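Local coordinates for protein nicotinate-nucleotide pyrophosphorylase (Francisella tularensis subsp. tularensis, PDB 3TQV) that probably catalyses the decarboxylating transfer of phosphoribose to quinolinate, giving nicotinate mononucleotide for NAD+ biosynthesis, at residues I215-N226 and I238-G249; L127-L138 and R253-K261. All blocks are in the same frame, centred on the assembly; numbering follows the deposited sequence.

Overall arrangement
Contacts 1 and 2 represent the two kinds of bonding that build the alpha/beta barrel, strand to strand and helix to its surroundings. Contact 1 joins neighbouring parallel strands, 221-225 and 244-248, through main-chain hydrogen bonds, and one face of this pair carries residues of the predicted substrate site. Contact 2 has no hydrogen bond across it: apolar side chains and a tyrosine ring fit helix 256-260 against the end of helix 100-130 and the approach to strand 137-139. Both are partly buried, with exposed residues at their rims. Along the chain contact 1 lies within the loop closed by contact 2; strand 244-248 leads to helix 256-260, and both contacts reach the same sheet. They meet where Val247 CG1 packs on Ile259 CG2 at 3.8 Å.

Contact 1: I215-N226 and I238-G249; sequences IAAKADIVMLDN and IARGKVALEVSG
A chi1 of 179° swings CG of selenomethionine Met223 away from its backbone N and toward Ser248, 3.9 Å from Ser248 CB. Ile221 turns CG1 the same way (chi1 175°) and runs on extended, CD1 resting 3.8 Å from CB of Glu246. Leu224, on the other face of the sheet, sets CG anti to its carbonyl carbon, and its branches divide: CD1 packs on Val247 CG2 at 3.9 Å and CD2 on Leu245 CD2 at 4.0 Å. Between the faces, five backbone hydrogen bonds join the parallel strands. Val222 and Leu224 each use both N-H and C=O, as in Glu246 N to Val222 O (2.9 Å), and Asn226 N closes the series on Ser248 O. Before the strands, Ile215 CD1 meets Ile238 CG2 at 3.6 Å, joining the ends of helices 208-216 and 229-239. This is a beta-alpha-beta unit, with helix 229-239 as the connection. The face of Val222, Leu224, Leu245 and Val247 is wholly aliphatic and packs in part on Leu211 of helix 208-216. The other mixes Ile221, Met223 and Ala244 with Asp225, Glu246 and Ser248, and its acidic groups lie near Glu202 and Glu204, consistent with the predicted substrate-binding roles of Asp225, Ser248 and Glu204.

Contact 2: L127-L138 and R253-K261; sequences LVKLISQYKTKL and RNSIVAIAK
Leu127 touches two residues at once: CD2 lies against Arg253 CA at 3.8 Å, and CB faces Ile256 CD1. One turn on, Leu130 runs alongside the aliphatic base of Arg253, with its CD1 4.0 Å from Arg253 CB, while its CB approaches Val257 CG2. Beyond it, a type I turn from Ile131 to Tyr134 starts the chain back toward the sheet. Ile131 places CG1 between its backbone N and carbonyl carbon (chi1 75°), which leaves CG2 to meet Ile256 CD1 at 3.5 Å and Ala260 CB at 4.0 Å. Tyr134 lays one ring face over the peptide link from Ala260 to Lys261. Its CD2 is 3.8 Å from Ala260 CB and its CE1 3.7 Å from Lys261 CG, so the lysine contributes its methylene chain. At the far end of the ring the hydroxyl lies beside Val257 CG1. Thr136 sits over Ala260, but its OG1 is hydrogen-bonded to Val264 O, just before strand 266-268. Last, Leu138 CD1 reaches Ile256 CD1 at 3.5 Å, the two side chains crossing at about a right angle. Ile256 is thus packed among Leu127, Leu130, Ile131, Leu138 and Ile267 of the sheet. Helix 256-260, which connects parallel strands 244-248 and 266-268, packs against the last turn of helix 100-130 and the turn after it, as an outer helix of the C-terminal domain's alpha/beta barrel.

Contact 1: I215-N226 and I238-G249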
loop_
_atom_site.group_PDB
_atom_site.type_symbol
_atom_site.label_atom_id
_atom_site.label_comp_id
_atom_site.label_asym_id
_atom_site.label_seq_id
_atom_site.Cartn_x
_atom_site.Cartn_y
_atom_site.Cartn_z
ATOM N N ILE B 215 33.556 -11.942 -5.110
ATOM C CA ILE B 215 34.672 -11.377 -4.352
ATOM C C ILE B 215 35.914 -11.289 -5.236
ATOM O O ILE B 215 36.609 -10.270 -5.251
ATOM C CB ILE B 215 34.969 -12.231 -3.098
ATOM C CG1 ILE B 215 33.955 -11.912 -2.001
ATOM C CG2 ILE B 215 36.407 -12.034 -2.606
ATOM C CD1 ILE B 215 34.130 -12.724 -0.760
ATOM N N ALA B 216 36.172 -12.364 -5.983
ATOM C CA ALA B 216 37.315 -12.427 -6.885
ATOM C C ALA B 216 37.181 -11.415 -8.008
ATOM O O ALA B 216 38.176 -10.921 -8.521
ATOM C CB ALA B 216 37.465 -13.834 -7.453
ATOM N N ALA B 217 35.941 -11.116 -8.379
ATOM C CA ALA B 217 35.653 -10.178 -9.465
ATOM C C ALA B 217 35.593 -8.750 -8.947
ATOM O O ALA B 217 35.291 -7.826 -9.689
ATOM C CB ALA B 217 34.352 -10.543 -10.156
ATOM N N LYS B 218 35.880 -8.596 -7.661
ATOM C CA LYS B 218 35.956 -7.289 -7.023
ATOM C C LYS B 218 34.633 -6.502 -7.060
ATOM O O LYS B 218 34.592 -5.320 -7.435
ATOM C CB LYS B 218 37.132 -6.488 -7.584
ATOM C CG LYS B 218 38.447 -7.239 -7.476
ATOM C CD LYS B 218 39.659 -6.335 -7.607
ATOM C CE LYS B 218 40.926 -7.098 -7.236
ATOM N NZ LYS B 218 40.879 -7.636 -5.848
ATOM N N ALA B 219 33.563 -7.185 -6.653
ATOM C CA ALA B 219 32.266 -6.558 -6.386
ATOM C C ALA B 219 32.322 -5.603 -5.184
ATOM O O ALA B 219 33.237 -5.658 -4.370
ATOM C CB ALA B 219 31.175 -7.631 -6.164
ATOM N N ASP B 220 31.323 -4.739 -5.079
ATOM C CA ASP B 220 31.240 -3.810 -3.961
ATOM C C ASP B 220 30.405 -4.333 -2.790
ATOM O O ASP B 220 30.618 -3.960 -1.643
ATOM C CB ASP B 220 30.681 -2.488 -4.452
ATOM C CG ASP B 220 31.665 -1.744 -5.269
ATOM O OD1 ASP B 220 32.800 -1.575 -4.782
ATOM O OD2 ASP B 220 31.320 -1.351 -6.399
ATOM N N ILE B 221 29.439 -5.180 -3.093
ATOM C CA ILE B 221 28.610 -5.762 -2.067
ATOM C C ILE B 221 27.956 -6.989 -2.671
ATOM O O ILE B 221 27.837 -7.112 -3.888
ATOM C CB ILE B 221 27.568 -4.745 -1.521
ATOM C CG1 ILE B 221 26.631 -5.416 -0.515
ATOM C CG2 ILE B 221 26.780 -4.096 -2.658
ATOM C CD1 ILE B 221 25.477 -4.536 -0.102
ATOM N N VAL B 222 27.557 -7.916 -1.825
ATOM C CA VAL B 222 27.075 -9.181 -2.316
ATOM C C VAL B 222 25.808 -9.520 -1.562
ATOM O O VAL B 222 25.763 -9.408 -0.336
ATOM C CB VAL B 222 28.142 -10.284 -2.135
ATOM C CG1 VAL B 222 27.591 -11.632 -2.550
ATOM C CG2 VAL B 222 29.396 -9.943 -2.948
HETATM N N MSE B 223 24.763 -9.884 -2.295
HETATM C CA MSE B 223 23.515 -10.276 -1.672
HETATM C C MSE B 223 23.510 -11.787 -1.522
HETATM O O MSE B 223 23.797 -12.515 -2.475
HETATM C CB MSE B 223 22.330 -9.783 -2.497
HETATM C CG MSE B 223 20.961 -10.161 -1.953
HETATM SE SE MSE B 223 19.527 -9.335 -3.003
HETATM C CE MSE B 223 18.194 -10.774 -2.994
ATOM N N LEU B 224 23.225 -12.254 -0.310
ATOM C CA LEU B 224 23.137 -13.688 -0.052
ATOM C C LEU B 224 21.699 -14.159 -0.151
ATOM O O LEU B 224 20.890 -13.886 0.731
ATOM C CB LEU B 224 23.686 -14.033 1.326
ATOM C CG LEU B 224 25.073 -13.487 1.611
ATOM C CD1 LEU B 224 25.491 -13.838 3.047
ATOM C CD2 LEU B 224 26.088 -13.981 0.563
ATOM N N ASP B 225 21.387 -14.871 -1.225
ATOM C CA ASP B 225 20.037 -15.363 -1.431
ATOM C C ASP B 225 19.815 -16.687 -0.714
ATOM O O ASP B 225 20.392 -17.711 -1.089
ATOM C CB ASP B 225 19.748 -15.509 -2.925
ATOM C CG ASP B 225 18.342 -15.980 -3.200
ATOM O OD1 ASP B 225 17.897 -16.961 -2.557
ATOM O OD2 ASP B 225 17.677 -15.367 -4.060
ATOM N N ASN B 226 18.988 -16.640 0.328
ATOM C CA ASN B 226 18.507 -17.825 1.049
ATOM C C ASN B 226 19.539 -18.769 1.678
ATOM O O ASN B 226 19.306 -19.969 1.745
ATOM C CB ASN B 226 17.558 -18.624 0.162
ATOM C CG ASN B 226 16.220 -17.934 -0.020
ATOM O OD1 ASN B 226 15.752 -17.735 -1.146
ATOM N ND2 ASN B 226 15.595 -17.560 1.099
ATOM N N ILE B 238 34.552 -15.330 5.145
ATOM C CA ILE B 238 35.115 -15.121 3.821
ATOM C C ILE B 238 35.151 -13.643 3.438
ATOM O O ILE B 238 36.092 -13.195 2.783
ATOM C CB ILE B 238 34.329 -15.932 2.756
ATOM C CG1 ILE B 238 34.491 -17.434 3.022
ATOM C CG2 ILE B 238 34.773 -15.575 1.344
ATOM C CD1 ILE B 238 33.704 -18.309 2.085
ATOM N N ALA B 239 34.141 -12.890 3.858
ATOM C CA ALA B 239 33.941 -11.559 3.294
ATOM C C ALA B 239 34.551 -10.463 4.141
ATOM O O ALA B 239 34.763 -9.344 3.664
ATOM C CB ALA B 239 32.439 -11.281 3.033
ATOM N N ARG B 240 34.826 -10.789 5.400
ATOM C CA ARG B 240 35.371 -9.825 6.339
ATOM C C ARG B 240 36.562 -9.101 5.723
ATOM O O ARG B 240 37.570 -9.718 5.361
ATOM C CB ARG B 240 35.769 -10.522 7.633
ATOM C CG ARG B 240 36.151 -9.574 8.748
ATOM C CD ARG B 240 36.850 -10.276 9.910
ATOM N NE ARG B 240 36.212 -11.529 10.320
ATOM C CZ ARG B 240 35.005 -11.630 10.868
ATOM N NH1 ARG B 240 34.261 -10.542 11.060
ATOM N NH2 ARG B 240 34.535 -12.828 11.205
ATOM N N GLY B 241 36.407 -7.789 5.578
ATOM C CA GLY B 241 37.432 -6.924 5.030
ATOM C C GLY B 241 37.487 -6.899 3.515
ATOM O O GLY B 241 38.253 -6.139 2.927
ATOM N N LYS B 242 36.676 -7.738 2.879
ATOM C CA LYS B 242 36.703 -7.867 1.427
ATOM C C LYS B 242 35.508 -7.165 0.785
ATOM O O LYS B 242 35.655 -6.080 0.218
ATOM C CB LYS B 242 36.721 -9.340 1.027
ATOM C CG LYS B 242 37.866 -10.136 1.617
ATOM C CD LYS B 242 39.035 -10.242 0.653
ATOM C CE LYS B 242 39.948 -11.381 1.060
ATOM N NZ LYS B 242 40.110 -11.434 2.542
ATOM N N VAL B 243 34.335 -7.797 0.862
ATOM C CA VAL B 243 33.095 -7.190 0.374
ATOM C C VAL B 243 32.095 -7.007 1.490
ATOM O O VAL B 243 32.094 -7.742 2.473
ATOM C CB VAL B 243 32.384 -8.042 -0.684
ATOM C CG1 VAL B 243 33.041 -7.877 -2.029
ATOM C CG2 VAL B 243 32.347 -9.492 -0.243
ATOM N N ALA B 244 31.243 -6.011 1.306
ATOM C CA ALA B 244 30.074 -5.799 2.130
ATOM C C ALA B 244 29.096 -6.948 1.867
ATOM O O ALA B 244 29.018 -7.465 0.753
ATOM C CB ALA B 244 29.459 -4.466 1.769
ATOM N N LEU B 245 28.370 -7.374 2.895
ATOM C CA LEU B 245 27.409 -8.471 2.745
ATOM C C LEU B 245 26.007 -8.028 3.139
ATOM O O LEU B 245 25.817 -7.384 4.185
ATOM C CB LEU B 245 27.787 -9.676 3.611
ATOM C CG LEU B 245 28.879 -10.655 3.202
ATOM C CD1 LEU B 245 28.943 -11.778 4.226
ATOM C CD2 LEU B 245 28.645 -11.219 1.809
ATOM N N GLU B 246 25.035 -8.392 2.299
ATOM C CA GLU B 246 23.612 -8.136 2.533
ATOM C C GLU B 246 22.830 -9.459 2.441
ATOM O O GLU B 246 22.980 -10.204 1.479
ATOM C CB GLU B 246 23.112 -7.096 1.521
ATOM C CG GLU B 246 21.608 -6.894 1.466
ATOM C CD GLU B 246 21.158 -6.005 0.294
ATOM O OE1 GLU B 246 21.929 -5.792 -0.668
ATOM O OE2 GLU B 246 20.017 -5.506 0.342
ATOM N N VAL B 247 22.023 -9.763 3.457
ATOM C CA VAL B 247 21.302 -11.051 3.520
ATOM C C VAL B 247 19.833 -10.955 3.100
ATOM O O VAL B 247 19.078 -10.175 3.656
ATOM C CB VAL B 247 21.361 -11.699 4.936
ATOM C CG1 VAL B 247 20.311 -12.814 5.064
ATOM C CG2 VAL B 247 22.742 -12.231 5.241
ATOM N N SER B 248 19.438 -11.756 2.113
ATOM C CA SER B 248 18.051 -11.802 1.650
ATOM C C SER B 248 17.503 -13.215 1.728
ATOM O O SER B 248 18.185 -14.162 1.348
ATOM C CB SER B 248 17.947 -11.314 0.210
ATOM O OG SER B 248 16.622 -11.441 -0.263
ATOM N N GLY B 249 16.273 -13.359 2.208
ATOM C CA GLY B 249 15.663 -14.671 2.340
ATOM C C GLY B 249 14.310 -14.554 3.004
ATOM O O GLY B 249 14.107 -15.077 4.098
#

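Contact 2: L127-L138 and R253-K261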
loop_
_atom_site.group_PDB
_atom_site.type_symbol
_atom_site.label_atom_id
_atom_site.label_comp_id
_atom_site.label_asym_id
_atom_site.label_seq_id
_atom_site.Cartn_x
_atom_site.Cartn_y
_atom_site.Cartn_z
ATOM N N LEU B 127 11.576 -3.712 13.396
ATOM C CA LEU B 127 12.718 -4.528 12.995
ATOM C C LEU B 127 14.012 -3.946 13.516
ATOM O O LEU B 127 14.852 -4.674 14.012
ATOM C CB LEU B 127 12.787 -4.659 11.474
ATOM C CG LEU B 127 11.547 -5.329 10.882
ATOM C CD1 LEU B 127 11.868 -5.982 9.563
ATOM C CD2 LEU B 127 11.026 -6.366 11.855
ATOM N N VAL B 128 14.162 -2.629 13.419
ATOM C CA VAL B 128 15.380 -1.978 13.874
ATOM C C VAL B 128 15.607 -2.173 15.371
ATOM O O VAL B 128 16.694 -2.576 15.794
ATOM C CB VAL B 128 15.428 -0.474 13.505
ATOM C CG1 VAL B 128 16.820 0.088 13.778
ATOM C CG2 VAL B 128 15.087 -0.275 12.044
ATOM N N LYS B 129 14.594 -1.900 16.181
ATOM C CA LYS B 129 14.757 -2.149 17.606
ATOM C C LYS B 129 15.092 -3.624 17.859
ATOM O O LYS B 129 15.848 -3.951 18.784
ATOM C CB LYS B 129 13.540 -1.683 18.413
ATOM C CG LYS B 129 13.320 -0.152 18.392
ATOM C CD LYS B 129 14.395 0.637 19.195
ATOM C CE LYS B 129 15.250 1.615 18.319
ATOM N NZ LYS B 129 16.472 1.019 17.635
ATOM N N LEU B 130 14.567 -4.515 17.024
ATOM C CA LEU B 130 14.841 -5.943 17.209
ATOM C C LEU B 130 16.325 -6.269 17.077
ATOM O O LEU B 130 16.800 -7.247 17.655
ATOM C CB LEU B 130 14.015 -6.815 16.255
ATOM C CG LEU B 130 12.554 -7.022 16.674
ATOM C CD1 LEU B 130 11.809 -7.942 15.702
ATOM C CD2 LEU B 130 12.470 -7.563 18.101
ATOM N N ILE B 131 17.050 -5.452 16.320
ATOM C CA ILE B 131 18.434 -5.768 15.995
ATOM C C ILE B 131 19.376 -4.681 16.471
ATOM O O ILE B 131 20.479 -4.534 15.938
ATOM C CB ILE B 131 18.652 -5.991 14.474
ATOM C CG1 ILE B 131 18.642 -4.668 13.705
ATOM C CG2 ILE B 131 17.620 -6.984 13.893
ATOM C CD1 ILE B 131 19.134 -4.816 12.267
ATOM N N SER B 132 18.934 -3.934 17.483
ATOM C CA SER B 132 19.669 -2.776 17.974
ATOM C C SER B 132 20.946 -3.163 18.720
ATOM O O SER B 132 21.886 -2.373 18.821
ATOM C CB SER B 132 18.764 -1.906 18.853
ATOM O OG SER B 132 18.155 -2.657 19.890
ATOM N N GLN B 133 20.971 -4.389 19.230
ATOM C CA GLN B 133 22.131 -4.913 19.940
ATOM C C GLN B 133 23.249 -5.414 19.010
ATOM O O GLN B 133 24.382 -5.620 19.442
ATOM C CB GLN B 133 21.693 -6.039 20.875
ATOM C CG GLN B 133 20.951 -5.558 22.098
ATOM C CD GLN B 133 20.109 -6.647 22.745
ATOM O OE1 GLN B 133 19.743 -7.633 22.102
ATOM N NE2 GLN B 133 19.794 -6.468 24.021
ATOM N N TYR B 134 22.932 -5.621 17.737
ATOM C CA TYR B 134 23.912 -6.178 16.805
ATOM C C TYR B 134 24.425 -5.057 15.915
ATOM O O TYR B 134 23.893 -3.960 15.951
ATOM C CB TYR B 134 23.286 -7.328 16.008
ATOM C CG TYR B 134 22.381 -8.193 16.875
ATOM C CD1 TYR B 134 22.902 -9.221 17.684
ATOM C CD2 TYR B 134 21.011 -7.957 16.928
ATOM C CE1 TYR B 134 22.068 -10.002 18.506
ATOM C CE2 TYR B 134 20.172 -8.734 17.734
ATOM C CZ TYR B 134 20.696 -9.755 18.519
ATOM O OH TYR B 134 19.833 -10.506 19.308
ATOM N N LYS B 135 25.471 -5.308 15.145
ATOM C CA LYS B 135 26.021 -4.271 14.274
ATOM C C LYS B 135 25.311 -4.178 12.920
ATOM O O LYS B 135 25.455 -3.194 12.197
ATOM C CB LYS B 135 27.517 -4.484 14.071
ATOM C CG LYS B 135 28.209 -3.306 13.446
ATOM C CD LYS B 135 29.649 -3.633 13.185
ATOM C CE LYS B 135 30.348 -2.530 12.414
ATOM N NZ LYS B 135 30.933 -1.471 13.316
ATOM N N THR B 136 24.534 -5.200 12.603
ATOM C CA THR B 136 23.779 -5.268 11.365
ATOM C C THR B 136 22.868 -4.056 11.117
ATOM O O THR B 136 22.308 -3.495 12.056
ATOM C CB THR B 136 22.927 -6.531 11.374
ATOM O OG1 THR B 136 23.720 -7.617 11.870
ATOM C CG2 THR B 136 22.434 -6.858 9.976
ATOM N N LYS B 137 22.732 -3.653 9.849
ATOM C CA LYS B 137 21.777 -2.608 9.452
ATOM C C LYS B 137 20.672 -3.148 8.527
ATOM O O LYS B 137 20.842 -4.181 7.880
ATOM C CB LYS B 137 22.487 -1.442 8.756
ATOM C CG LYS B 137 23.681 -0.888 9.498
ATOM C CD LYS B 137 23.297 0.194 10.492
ATOM C CE LYS B 137 24.537 0.799 11.182
ATOM N NZ LYS B 137 25.569 1.326 10.219
ATOM N N LEU B 138 19.552 -2.424 8.477
ATOM C CA LEU B 138 18.376 -2.770 7.664
ATOM C C LEU B 138 18.392 -2.100 6.282
ATOM O O LEU B 138 18.517 -0.874 6.165
ATOM C CB LEU B 138 17.114 -2.313 8.391
ATOM C CG LEU B 138 15.904 -3.242 8.444
ATOM C CD1 LEU B 138 16.314 -4.519 9.129
ATOM C CD2 LEU B 138 14.739 -2.601 9.191
ATOM N N ARG B 253 9.959 -10.169 11.171
ATOM C CA ARG B 253 10.190 -9.972 12.598
ATOM C C ARG B 253 10.538 -11.256 13.344
ATOM O O ARG B 253 11.010 -11.219 14.482
ATOM C CB ARG B 253 8.953 -9.339 13.237
ATOM C CG ARG B 253 7.699 -10.170 13.062
ATOM C CD ARG B 253 6.447 -9.421 13.470
ATOM N NE ARG B 253 5.480 -10.342 14.052
ATOM C CZ ARG B 253 4.894 -11.332 13.385
ATOM N NH1 ARG B 253 5.168 -11.529 12.100
ATOM N NH2 ARG B 253 4.030 -12.127 14.004
ATOM N N ASN B 254 10.306 -12.393 12.706
ATOM C CA ASN B 254 10.539 -13.675 13.358
ATOM C C ASN B 254 11.837 -14.375 12.960
ATOM O O ASN B 254 12.239 -15.344 13.602
ATOM C CB ASN B 254 9.335 -14.603 13.172
ATOM C CG ASN B 254 8.119 -14.132 13.950
ATOM O OD1 ASN B 254 8.096 -14.191 15.179
ATOM N ND2 ASN B 254 7.104 -13.659 13.238
ATOM N N SER B 255 12.502 -13.876 11.921
ATOM C CA SER B 255 13.726 -14.510 11.442
ATOM C C SER B 255 14.947 -13.588 11.511
ATOM O O SER B 255 16.092 -14.050 11.478
ATOM C CB SER B 255 13.531 -15.024 10.016
ATOM O OG SER B 255 13.302 -13.957 9.121
ATOM N N ILE B 256 14.691 -12.287 11.630
ATOM C CA ILE B 256 15.741 -11.274 11.546
ATOM C C ILE B 256 16.820 -11.380 12.641
ATOM O O ILE B 256 18.007 -11.215 12.358
ATOM C CB ILE B 256 15.134 -9.860 11.516
ATOM C CG1 ILE B 256 16.216 -8.811 11.215
ATOM C CG2 ILE B 256 14.399 -9.592 12.812
ATOM C CD1 ILE B 256 15.704 -7.378 10.963
ATOM N N VAL B 257 16.410 -11.685 13.869
ATOM C CA VAL B 257 17.331 -11.774 15.005
ATOM C C VAL B 257 18.366 -12.896 14.883
ATOM O O VAL B 257 19.553 -12.704 15.186
ATOM C CB VAL B 257 16.567 -11.975 16.327
ATOM C CG1 VAL B 257 17.539 -12.283 17.475
ATOM C CG2 VAL B 257 15.707 -10.760 16.631
ATOM N N ALA B 258 17.904 -14.069 14.462
ATOM C CA ALA B 258 18.792 -15.196 14.216
ATOM C C ALA B 258 19.863 -14.827 13.190
ATOM O O ALA B 258 21.049 -15.134 13.369
ATOM C CB ALA B 258 17.999 -16.388 13.737
ATOM N N ILE B 259 19.438 -14.177 12.111
ATOM C CA ILE B 259 20.349 -13.738 11.066
ATOM C C ILE B 259 21.270 -12.630 11.547
ATOM O O ILE B 259 22.461 -12.606 11.226
ATOM C CB ILE B 259 19.578 -13.243 9.846
ATOM C CG1 ILE B 259 18.868 -14.429 9.182
ATOM C CG2 ILE B 259 20.512 -12.544 8.869
ATOM C CD1 ILE B 259 17.527 -14.089 8.577
ATOM N N ALA B 260 20.722 -11.704 12.321
ATOM C CA ALA B 260 21.523 -10.589 12.810
ATOM C C ALA B 260 22.616 -11.061 13.779
ATOM O O ALA B 260 23.644 -10.407 13.936
ATOM C CB ALA B 260 20.629 -9.552 13.464
ATOM N N LYS B 261 22.381 -12.198 14.429
ATOM C CA LYS B 261 23.352 -12.761 15.370
ATOM C C LYS B 261 24.637 -13.221 14.663
ATOM O O LYS B 261 25.637 -13.539 15.310
ATOM C CB LYS B 261 22.734 -13.920 16.170
ATOM C CG LYS B 261 21.712 -13.482 17.191
ATOM C CD LYS B 261 21.061 -14.666 17.934
ATOM C CE LYS B 261 20.152 -14.174 19.064
ATOM N NZ LYS B 261 19.446 -15.267 19.760
#